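Local coordinates for protein AP endonuclease, family 2 (Brucella melitensis biovar Abortus, PDB 3NGF) that binds manganese in a TIM barrel of the xylose isomerase-like type and probably interconverts hydroxypyruvate and its isomer, tartronate semialdehyde, at residues Phe129-Asn132 with Phe133-Ala136; Arg251-Thr254 with Glu255-Leu258; Ala54-Leu57 with Lys58-Leu62. All coordinates share one frame; numbering follows the deposited sequence.

Interaction 1 of 3, residues Phe129-Asn132 with Phe133-Ala136; sequences FIEN and FRYA
Phe129 and Phe133 sit one turn apart on helix 122-140, and their backbones are joined by the first of four successive i to i+4 hydrogen bonds. Phe133 N meets Phe129 O at 2.9 Å with an N-H...O angle of 166°; Arg134, Tyr135 and Ala136 donate likewise to Ile130, Glu131 and Asn132, which identifies regular alpha-helix throughout. The two phenyl rings form an offset stack, with centroids 4.1 Å apart and planes inclined by 18°. Phe129 CZ lies over the centre of the Phe133 ring, whereas Phe133 CD1 sits above the rim of the Phe129 ring. Phe129 reaches this position because its CG is anti to the backbone N (chi1 175°), which carries the ring along the helix toward its partner. One residue further along, Ile130 and Arg134 run side by side, and Ile130 CG2 rests over the centre of one guanidinium face, 3.5 Å from Arg134 CZ. The N-H groups bond elsewhere: NE and NH2 donate to the carbonyls of Val175 and Arg174 at the end of helix 165-175, and Arg134 NH1 donates to a water at the guanidinium edge, in its plane, 3.0 Å away. That water in turn donates to Glu131 OE1, 2.8 Å from it. Glu131 OE2 and Arg134 NH1 are 4.4 Å apart, beyond a salt bridge, with the oxygen well out of the guanidinium plane. Val147 and Val149 of strand 146-149 touch the Phe133 ring, placing the stack between helix and barrel wall. The contact thus divides its chemistry: aromatic packing faces the barrel, while Glu131 and Arg134 are linked through water, with any direct electrostatic attraction probably secondary.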
ATOM      1  N   PHE A 129     -17.717   1.529   5.846  1.00 13.01           N
ATOM      2  CA  PHE A 129     -16.269   1.797   5.914  1.00 12.65           C
ATOM      3  C   PHE A 129     -15.831   2.119   7.341  1.00 12.51           C
ATOM      4  O   PHE A 129     -14.877   1.527   7.848  1.00 11.51           O
ATOM      5  CB  PHE A 129     -15.900   2.952   4.966  1.00 13.08           C
ATOM      6  CG  PHE A 129     -14.444   3.381   5.042  1.00 13.02           C
ATOM      7  CD1 PHE A 129     -13.518   2.893   4.137  1.00 10.48           C
ATOM      8  CD2 PHE A 129     -14.012   4.303   5.974  1.00 12.28           C
ATOM      9  CE1 PHE A 129     -12.195   3.297   4.175  1.00  9.16           C
ATOM     10  CE2 PHE A 129     -12.656   4.702   6.001  1.00 13.41           C
ATOM     11  CZ  PHE A 129     -11.770   4.181   5.103  1.00 11.98           C
ATOM     12  N   ILE A 130     -16.544   3.039   7.993  1.00 13.09           N
ATOM     13  CA  ILE A 130     -16.211   3.473   9.360  1.00 13.05           C
ATOM     14  C   ILE A 130     -16.300   2.295  10.334  1.00 12.38           C
ATOM     15  O   ILE A 130     -15.388   2.049  11.136  1.00 11.05           O
ATOM     16  CB  ILE A 130     -17.112   4.678   9.797  1.00 13.74           C
ATOM     17  CG1 ILE A 130     -16.721   5.922   8.994  1.00 14.31           C
ATOM     18  CG2 ILE A 130     -16.988   4.953  11.292  1.00 14.08           C
ATOM     19  CD1 ILE A 130     -17.696   7.046   9.028  1.00 15.38           C
ATOM     20  N   GLU A 131     -17.383   1.522  10.248  1.00 12.95           N
ATOM     21  CA  GLU A 131     -17.532   0.400  11.145  1.00 13.16           C
ATOM     22  C   GLU A 131     -16.424  -0.607  10.949  1.00 12.07           C
ATOM     23  O   GLU A 131     -15.891  -1.134  11.940  1.00 12.76           O
ATOM     24  CB  GLU A 131     -18.864  -0.318  10.954  1.00 14.51           C
ATOM     25  CG  GLU A 131     -20.073   0.522  11.362  1.00 16.36           C
ATOM     26  CD  GLU A 131     -20.005   1.158  12.754  1.00 22.13           C
ATOM     27  OE1 GLU A 131     -19.380   0.621  13.698  1.00 22.60           O
ATOM     28  OE2 GLU A 131     -20.644   2.231  12.915  1.00 28.53           O
ATOM     29  N   ASN A 132     -16.107  -0.903   9.689  1.00 11.37           N
ATOM     30  CA  ASN A 132     -15.102  -1.928   9.383  1.00 11.45           C
ATOM     31  C   ASN A 132     -13.678  -1.518   9.783  1.00 10.24           C
ATOM     32  O   ASN A 132     -12.892  -2.311  10.352  1.00 10.29           O
ATOM     33  CB  ASN A 132     -15.172  -2.354   7.901  1.00 11.74           C
ATOM     34  CG  ASN A 132     -16.303  -3.361   7.628  1.00 11.70           C
ATOM     35  OD1 ASN A 132     -16.668  -4.181   8.501  1.00 13.01           O
ATOM     36  ND2 ASN A 132     -16.856  -3.315   6.412  1.00 12.29           N
ATOM     37  N   PHE A 133     -13.353  -0.266   9.492  1.00 11.22           N
ATOM     38  CA  PHE A 133     -12.055   0.310   9.871  1.00 10.41           C
ATOM     39  C   PHE A 133     -11.929   0.416  11.379  1.00 10.93           C
ATOM     40  O   PHE A 133     -10.873   0.164  11.922  1.00 10.46           O
ATOM     41  CB  PHE A 133     -11.810   1.653   9.149  1.00 10.54           C
ATOM     42  CG  PHE A 133     -11.012   1.488   7.868  1.00 11.34           C
ATOM     43  CD1 PHE A 133     -11.547   0.844   6.753  1.00 10.41           C
ATOM     44  CD2 PHE A 133      -9.704   1.902   7.815  1.00 11.32           C
ATOM     45  CE1 PHE A 133     -10.790   0.642   5.603  1.00 10.79           C
ATOM     46  CE2 PHE A 133      -8.951   1.727   6.680  1.00 11.42           C
ATOM     47  CZ  PHE A 133      -9.480   1.086   5.572  1.00  9.52           C
ATOM     48  N   ARG A 134     -13.001   0.771  12.080  1.00 10.82           N
ATOM     49  CA  ARG A 134     -12.933   0.759  13.548  1.00 12.10           C
ATOM     50  C   ARG A 134     -12.673  -0.638  14.110  1.00 11.42           C
ATOM     51  O   ARG A 134     -11.859  -0.789  15.052  1.00 12.52           O
ATOM     52  CB  ARG A 134     -14.206   1.326  14.166  1.00 12.89           C
ATOM     53  CG  ARG A 134     -14.299   2.815  14.083  1.00 13.96           C
ATOM     54  CD  ARG A 134     -15.626   3.343  14.627  1.00 16.12           C
ATOM     55  NE  ARG A 134     -15.677   4.800  14.517  1.00 16.43           N
ATOM     56  CZ  ARG A 134     -16.761   5.545  14.713  1.00 19.57           C
ATOM     57  NH1 ARG A 134     -17.944   4.986  15.013  1.00 20.00           N
ATOM     58  NH2 ARG A 134     -16.677   6.857  14.586  1.00 19.38           N
ATOM     59  N   TYR A 135     -13.359  -1.648  13.559  1.00 11.18           N
ATOM     60  CA  TYR A 135     -13.161  -3.040  13.989  1.00 12.15           C
ATOM     61  C   TYR A 135     -11.706  -3.437  13.736  1.00 11.62           C
ATOM     62  O   TYR A 135     -11.032  -3.962  14.614  1.00 11.66           O
ATOM     63  CB  TYR A 135     -14.083  -4.013  13.260  1.00 12.81           C
ATOM     64  CG  TYR A 135     -13.820  -5.458  13.637  1.00 14.18           C
ATOM     65  CD1 TYR A 135     -14.442  -6.037  14.758  1.00 18.15           C
ATOM     66  CD2 TYR A 135     -12.937  -6.238  12.902  1.00 13.93           C
ATOM     67  CE1 TYR A 135     -14.189  -7.345  15.110  1.00 21.27           C
ATOM     68  CE2 TYR A 135     -12.679  -7.532  13.249  1.00 17.53           C
ATOM     69  CZ  TYR A 135     -13.296  -8.091  14.360  1.00 21.50           C
ATOM     70  OH  TYR A 135     -13.013  -9.394  14.688  1.00 21.66           O
ATOM     71  N   ALA A 136     -11.203  -3.151  12.541  1.00 10.31           N
ATOM     72  CA  ALA A 136      -9.837  -3.533  12.210  1.00  9.52           C
ATOM     73  C   ALA A 136      -8.836  -2.838  13.145  1.00 10.49           C
ATOM     74  O   ALA A 136      -7.880  -3.448  13.605  1.00 11.98           O
ATOM     75  CB  ALA A 136      -9.534  -3.179  10.731  1.00  9.59           C
TER
HETATM   76  O   HOH W   1     -18.674   2.211  15.908  1.00 24.08           O

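Interaction 2 of 3, residues Arg251-Thr254 with Glu255-Leu258; sequences RGKT and ESGL
Lys253 runs alongside Ser256 before its end turns to Glu255. Its CB is 3.6 Å from Ser256 OG, CG stays near the same oxygen, and CD is 3.7 Å from Ser256 OG, so three methylenes line one hydroxyl. This follows from a chain extended from CB to CE, with CG anti to the backbone N (chi1 179°). CE then comes 4.0 Å from Glu255 OE1, and the bend at chi4 (58°) leaves NZ also 4.0 Å from Glu255 OE1, a long salt bridge. The carboxylate is brought round by its own bend at chi2, which also sets OE1 3.9 Å from Thr254 CB.

The backbone that carries these side chains makes a 3-10 turn in the loop after strand 243-246. Gly257 N donates to Thr254 O at 3.1 Å, an i to i+3 bond whose donor stands above the carbonyl plane, 55° out of it. Lys253 O receives weak bonds from Ser256 N and Gly257 N. Leu258 CG packs 3.6 Å from Thr254 O. The hydroxyl of buried Thr254 is engaged outside the turn, with Phe20 N and Glu22 OE1, tying this loop to the one after strand 11-15. With a long separation and exposed Lys253 as one partner, the Lys253-Glu255 attraction is probably modest, and the more direct polar link is the one made by Thr254.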
ATOM      1  N   ARG A 251      10.010  -0.964 -16.938  1.00 17.61           N
ATOM      2  CA  ARG A 251      10.044  -0.813 -18.407  1.00 20.33           C
ATOM      3  C   ARG A 251      10.463  -2.096 -19.110  1.00 21.54           C
ATOM      4  O   ARG A 251       9.851  -2.515 -20.096  1.00 23.35           O
ATOM      5  CB  ARG A 251      11.036   0.280 -18.808  1.00 21.34           C
ATOM      6  CG  ARG A 251      10.516   1.691 -18.735  1.00 24.47           C
ATOM      7  CD  ARG A 251      11.581   2.659 -19.257  1.00 26.98           C
ATOM      8  NE  ARG A 251      12.763   2.644 -18.396  1.00 29.13           N
ATOM      9  CZ  ARG A 251      12.957   3.423 -17.333  1.00 29.30           C
ATOM     10  NH1 ARG A 251      12.065   4.344 -16.984  1.00 29.22           N
ATOM     11  NH2 ARG A 251      14.064   3.287 -16.603  1.00 30.50           N
ATOM     12  N   GLY A 252      11.545  -2.688 -18.625  1.00 22.06           N
ATOM     13  CA  GLY A 252      12.064  -3.923 -19.181  1.00 23.11           C
ATOM     14  C   GLY A 252      12.419  -4.870 -18.057  1.00 22.64           C
ATOM     15  O   GLY A 252      11.598  -5.136 -17.183  1.00 21.70           O
ATOM     16  N   LYS A 253      13.646  -5.382 -18.088  1.00 24.02           N
ATOM     17  CA  LYS A 253      14.145  -6.241 -17.014  1.00 22.94           C
ATOM     18  C   LYS A 253      14.232  -5.420 -15.731  1.00 19.85           C
ATOM     19  O   LYS A 253      14.752  -4.313 -15.753  1.00 19.02           O
ATOM     20  CB  LYS A 253      15.527  -6.778 -17.368  1.00 25.99           C
ATOM     21  CG  LYS A 253      16.148  -7.671 -16.300  1.00 29.30           C
ATOM     22  CD  LYS A 253      17.508  -8.195 -16.765  1.00 35.95           C
ATOM     23  CE  LYS A 253      18.113  -9.157 -15.756  1.00 37.62           C
ATOM     24  NZ  LYS A 253      17.185 -10.294 -15.516  1.00 40.04           N
ATOM     25  N   THR A 254      13.768  -5.976 -14.608  1.00 17.57           N
ATOM     26  CA  THR A 254      13.712  -5.223 -13.365  1.00 15.56           C
ATOM     27  C   THR A 254      15.069  -4.578 -13.011  1.00 15.87           C
ATOM     28  O   THR A 254      15.120  -3.366 -12.770  1.00 14.89           O
ATOM     29  CB  THR A 254      13.231  -6.098 -12.173  1.00 15.63           C
ATOM     30  OG1 THR A 254      11.922  -6.624 -12.444  1.00 15.43           O
ATOM     31  CG2 THR A 254      13.178  -5.296 -10.906  1.00 13.07           C
ATOM     32  N   GLU A 255      16.146  -5.368 -12.988  1.00 17.20           N
ATOM     33  CA  GLU A 255      17.463  -4.864 -12.535  1.00 19.27           C
ATOM     34  C   GLU A 255      18.088  -3.853 -13.509  1.00 20.20           C
ATOM     35  O   GLU A 255      18.887  -3.007 -13.100  1.00 21.79           O
ATOM     36  CB  GLU A 255      18.478  -5.988 -12.283  1.00 21.34           C
ATOM     37  CG  GLU A 255      18.238  -6.843 -11.019  1.00 23.06           C
ATOM     38  CD  GLU A 255      17.350  -8.065 -11.275  1.00 23.30           C
ATOM     39  OE1 GLU A 255      16.589  -8.044 -12.276  1.00 22.42           O
ATOM     40  OE2 GLU A 255      17.421  -9.038 -10.477  1.00 24.09           O
ATOM     41  N   SER A 256      17.729  -3.932 -14.785  1.00 21.05           N
ATOM     42  CA  SER A 256      18.235  -2.968 -15.753  1.00 23.01           C
ATOM     43  C   SER A 256      17.685  -1.563 -15.532  1.00 22.20           C
ATOM     44  O   SER A 256      18.242  -0.580 -16.047  1.00 23.10           O
ATOM     45  CB  SER A 256      17.910  -3.404 -17.178  1.00 25.42           C
ATOM     46  OG  SER A 256      18.462  -4.686 -17.426  1.00 27.66           O
ATOM     47  N   GLY A 257      16.571  -1.496 -14.818  1.00 19.62           N
ATOM     48  CA  GLY A 257      15.914  -0.237 -14.480  1.00 19.08           C
ATOM     49  C   GLY A 257      16.319   0.414 -13.172  1.00 17.92           C
ATOM     50  O   GLY A 257      15.804   1.482 -12.833  1.00 18.23           O
ATOM     51  N   LEU A 258      17.246  -0.190 -12.433  1.00 18.07           N
ATOM     52  CA  LEU A 258      17.526   0.254 -11.068  1.00 16.78           C
ATOM     53  C   LEU A 258      18.615   1.332 -10.881  1.00 17.99           C
ATOM     54  O   LEU A 258      19.027   1.586  -9.758  1.00 17.25           O
ATOM     55  CB  LEU A 258      17.815  -0.969 -10.196  1.00 16.66           C
ATOM     56  CG  LEU A 258      16.610  -1.858  -9.908  1.00 15.69           C
ATOM     57  CD1 LEU A 258      17.030  -3.073  -9.085  1.00 18.22           C
ATOM     58  CD2 LEU A 258      15.481  -1.082  -9.191  1.00 14.43           C
TER

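Interaction 3 of 3, residues Ala54-Leu57 with Lys58-Leu62; sequences AREL and KQHNL
Glu56 and His60 lie side by side where helix 50-59 ends, pointing the same way. Glu56 OE1 approaches the imidazole at its edge, in the ring plane, 3.4 Å from His60 CD2, and the carboxylate and ring planes are only 16° apart. The backbone reinforces the pairing: His60 N donates to Glu56 O at 3.2 Å, and the same carbonyl oxygen is 3.1 Å from His60 CD2, approaching the ring obliquely. Glu56 brings its acid group round by a bend at chi2, while His60 has CG anti to its carbonyl carbon, which directs the ring back along the helix. His60 NE2 is hydrogen-bonded to a glycerol, probably from the crystallisation liquor.

The apolar part of the contact is Leu57 with Leu62. Their side chains cross at about a right angle, and Leu57 CD2 meets Leu62 CB at 3.9 Å.

A Schellman motif sets Leu62 against Leu57. Lys58 and Gln59 still make alpha-helical bonds to Ala54 and Arg55, but His60 leaves helical phi/psi and Asn61, the C-prime residue, adopts positive phi (52°). The chain consequently turns out of the helix: Leu62 N donates to Leu57 O at 2.9 Å with an N-H...O angle of 164°, and Asn61 N makes a weak bond to Lys58 O, 3.3 Å away. The turn delivers Leu62 to the start of strand 63-68, completing the helix-to-strand return of the beta-alpha-beta unit built from strand 39-41, helix 50-59 and strand 63-68.

Further out, Val40 of strand 39-41 touches both Leu57 and Leu62. Phe29 of helix 25-34 packs on Glu56 and Leu57, Arg30 of the same helix lies against His60, and Leu105 approaches Leu57 from the loop after helix 88-104.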
ATOM      1  N   ALA A  54       7.766 -16.026   6.012  1.00 10.29           N
ATOM      2  CA  ALA A  54       8.596 -15.602   7.185  1.00 10.81           C
ATOM      3  C   ALA A  54      10.072 -16.004   6.983  1.00 10.82           C
ATOM      4  O   ALA A  54      11.000 -15.209   7.261  1.00 11.24           O
ATOM      5  CB  ALA A  54       8.049 -16.231   8.512  1.00 11.39           C
ATOM      6  N   ARG A  55      10.283 -17.219   6.497  1.00 11.26           N
ATOM      7  CA  ARG A  55      11.642 -17.732   6.250  1.00 11.24           C
ATOM      8  C   ARG A  55      12.312 -17.016   5.082  1.00 11.89           C
ATOM      9  O   ARG A  55      13.500 -16.730   5.120  1.00 12.53           O
ATOM     10  CB  ARG A  55      11.641 -19.255   6.072  1.00 11.20           C
ATOM     11  CG  ARG A  55      11.563 -20.026   7.408  1.00 11.51           C
ATOM     12  CD  ARG A  55      11.783 -21.519   7.189  1.00 11.03           C
ATOM     13  NE  ARG A  55      10.650 -22.153   6.487  1.00 11.05           N
ATOM     14  CZ  ARG A  55       9.557 -22.627   7.064  1.00 14.39           C
ATOM     15  NH1 ARG A  55       8.593 -23.169   6.325  1.00 13.73           N
ATOM     16  NH2 ARG A  55       9.408 -22.571   8.374  1.00 17.47           N
ATOM     17  N   GLU A  56      11.542 -16.673   4.055  1.00 12.10           N
ATOM     18  CA  GLU A  56      12.078 -15.830   2.977  1.00 11.66           C
ATOM     19  C   GLU A  56      12.635 -14.508   3.514  1.00 11.57           C
ATOM     20  O   GLU A  56      13.735 -14.081   3.136  1.00 13.28           O
ATOM     21  CB  GLU A  56      11.013 -15.503   1.936  1.00 11.56           C
ATOM     22  CG  GLU A  56      10.511 -16.610   1.052  1.00 11.50           C
ATOM     23  CD  GLU A  56      11.532 -17.168   0.080  1.00 13.57           C
ATOM     24  OE1 GLU A  56      12.650 -16.591  -0.093  1.00 13.55           O
ATOM     25  OE2 GLU A  56      11.189 -18.205  -0.536  1.00 14.37           O
ATOM     26  N   LEU A  57      11.866 -13.847   4.359  1.00 10.71           N
ATOM     27  CA  LEU A  57      12.276 -12.579   4.974  1.00 11.60           C
ATOM     28  C   LEU A  57      13.525 -12.724   5.839  1.00 12.18           C
ATOM     29  O   LEU A  57      14.453 -11.923   5.737  1.00 12.16           O
ATOM     30  CB  LEU A  57      11.138 -12.011   5.823  1.00 10.86           C
ATOM     31  CG  LEU A  57       9.873 -11.614   5.066  1.00 10.82           C
ATOM     32  CD1 LEU A  57       8.736 -11.307   6.081  1.00 10.46           C
ATOM     33  CD2 LEU A  57      10.105 -10.428   4.103  1.00 10.99           C
ATOM     34  N   LYS A  58      13.571 -13.777   6.651  1.00 12.30           N
ATOM     35  CA  LYS A  58      14.685 -13.981   7.576  1.00 13.77           C
ATOM     36  C   LYS A  58      15.947 -14.328   6.808  1.00 13.28           C
ATOM     37  O   LYS A  58      17.024 -13.783   7.100  1.00 12.95           O
ATOM     38  CB  LYS A  58      14.336 -15.073   8.592  1.00 15.01           C
ATOM     39  CG  LYS A  58      15.406 -15.361   9.653  1.00 19.98           C
ATOM     40  CD  LYS A  58      14.921 -16.414  10.637  1.00 26.53           C
ATOM     41  CE  LYS A  58      15.953 -16.760  11.694  1.00 29.45           C
ATOM     42  NZ  LYS A  58      15.468 -17.912  12.540  1.00 34.05           N
ATOM     43  N   GLN A  59      15.824 -15.223   5.832  1.00 12.92           N
ATOM     44  CA  GLN A  59      16.988 -15.755   5.132  1.00 13.81           C
ATOM     45  C   GLN A  59      17.642 -14.685   4.253  1.00 14.07           C
ATOM     46  O   GLN A  59      18.868 -14.700   4.037  1.00 13.82           O
ATOM     47  CB  GLN A  59      16.593 -16.986   4.316  1.00 14.06           C
ATOM     48  CG  GLN A  59      17.766 -17.605   3.568  1.00 16.26           C
ATOM     49  CD  GLN A  59      17.443 -18.980   2.994  1.00 18.21           C
ATOM     50  OE1 GLN A  59      16.544 -19.702   3.494  1.00 16.88           O
ATOM     51  NE2 GLN A  59      18.172 -19.354   1.918  1.00 17.90           N
ATOM     52  N   HIS A  60      16.825 -13.765   3.760  1.00 13.40           N
ATOM     53  CA  HIS A  60      17.284 -12.712   2.886  1.00 13.77           C
ATOM     54  C   HIS A  60      17.380 -11.329   3.557  1.00 14.17           C
ATOM     55  O   HIS A  60      17.560 -10.316   2.861  1.00 15.05           O
ATOM     56  CB  HIS A  60      16.424 -12.716   1.613  1.00 12.99           C
ATOM     57  CG  HIS A  60      16.457 -14.035   0.909  1.00 13.51           C
ATOM     58  ND1 HIS A  60      17.622 -14.548   0.392  1.00 14.40           N
ATOM     59  CD2 HIS A  60      15.504 -14.973   0.689  1.00 12.53           C
ATOM     60  CE1 HIS A  60      17.391 -15.740  -0.127  1.00 17.18           C
ATOM     61  NE2 HIS A  60      16.112 -16.021   0.032  1.00 12.75           N
ATOM     62  N   ASN A  61      17.272 -11.298   4.883  0.50 14.94           N
ATOM     63  CA  ASN A  61      17.413 -10.066   5.659  0.50 15.87           C
ATOM     64  C   ASN A  61      16.528  -8.939   5.151  0.50 14.99           C
ATOM     65  O   ASN A  61      17.017  -7.875   4.754  0.50 15.51           O
ATOM     66  CB  ASN A  61      18.865  -9.625   5.651  0.50 17.25           C
ATOM     67  CG  ASN A  61      19.783 -10.721   6.088  0.50 19.42           C
ATOM     68  OD1 ASN A  61      20.523 -11.300   5.274  0.50 25.89           O
ATOM     69  ND2 ASN A  61      19.728 -11.052   7.370  0.50 20.75           N
ATOM     70  N   LEU A  62      15.225  -9.201   5.144  1.00 13.79           N
ATOM     71  CA  LEU A  62      14.248  -8.253   4.620  1.00 12.58           C
ATOM     72  C   LEU A  62      13.156  -7.976   5.642  1.00 12.48           C
ATOM     73  O   LEU A  62      12.783  -8.864   6.396  1.00 11.84           O
ATOM     74  CB  LEU A  62      13.570  -8.822   3.381  1.00 12.50           C
ATOM     75  CG  LEU A  62      14.394  -8.959   2.099  1.00 11.02           C
ATOM     76  CD1 LEU A  62      13.615  -9.801   1.053  1.00 10.16           C
ATOM     77  CD2 LEU A  62      14.758  -7.578   1.529  1.00 12.60           C
TER

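How the interactions relate
From the N terminus, interaction 3 comes first and closes the turn between helix 50-59 and strand 63-68, the third strand of the barrel. Interaction 1 follows in helix 122-140, between strands 109-111 and 146-149; it lies wholly inside that helix, across about two turns, and closes no loop. Interaction 2 comes last, in the loop after strand 243-246, the eighth strand. The three are in series and neither nest nor cross. None touches another. Nearest atoms of interactions 2 and 3 are about 12 Å apart. Interactions 1 and 2 lie on opposite sides of the chain's centre, their nearest atoms about 29 Å apart. Each is thus a local feature of a different sector round one eight-stranded barrel.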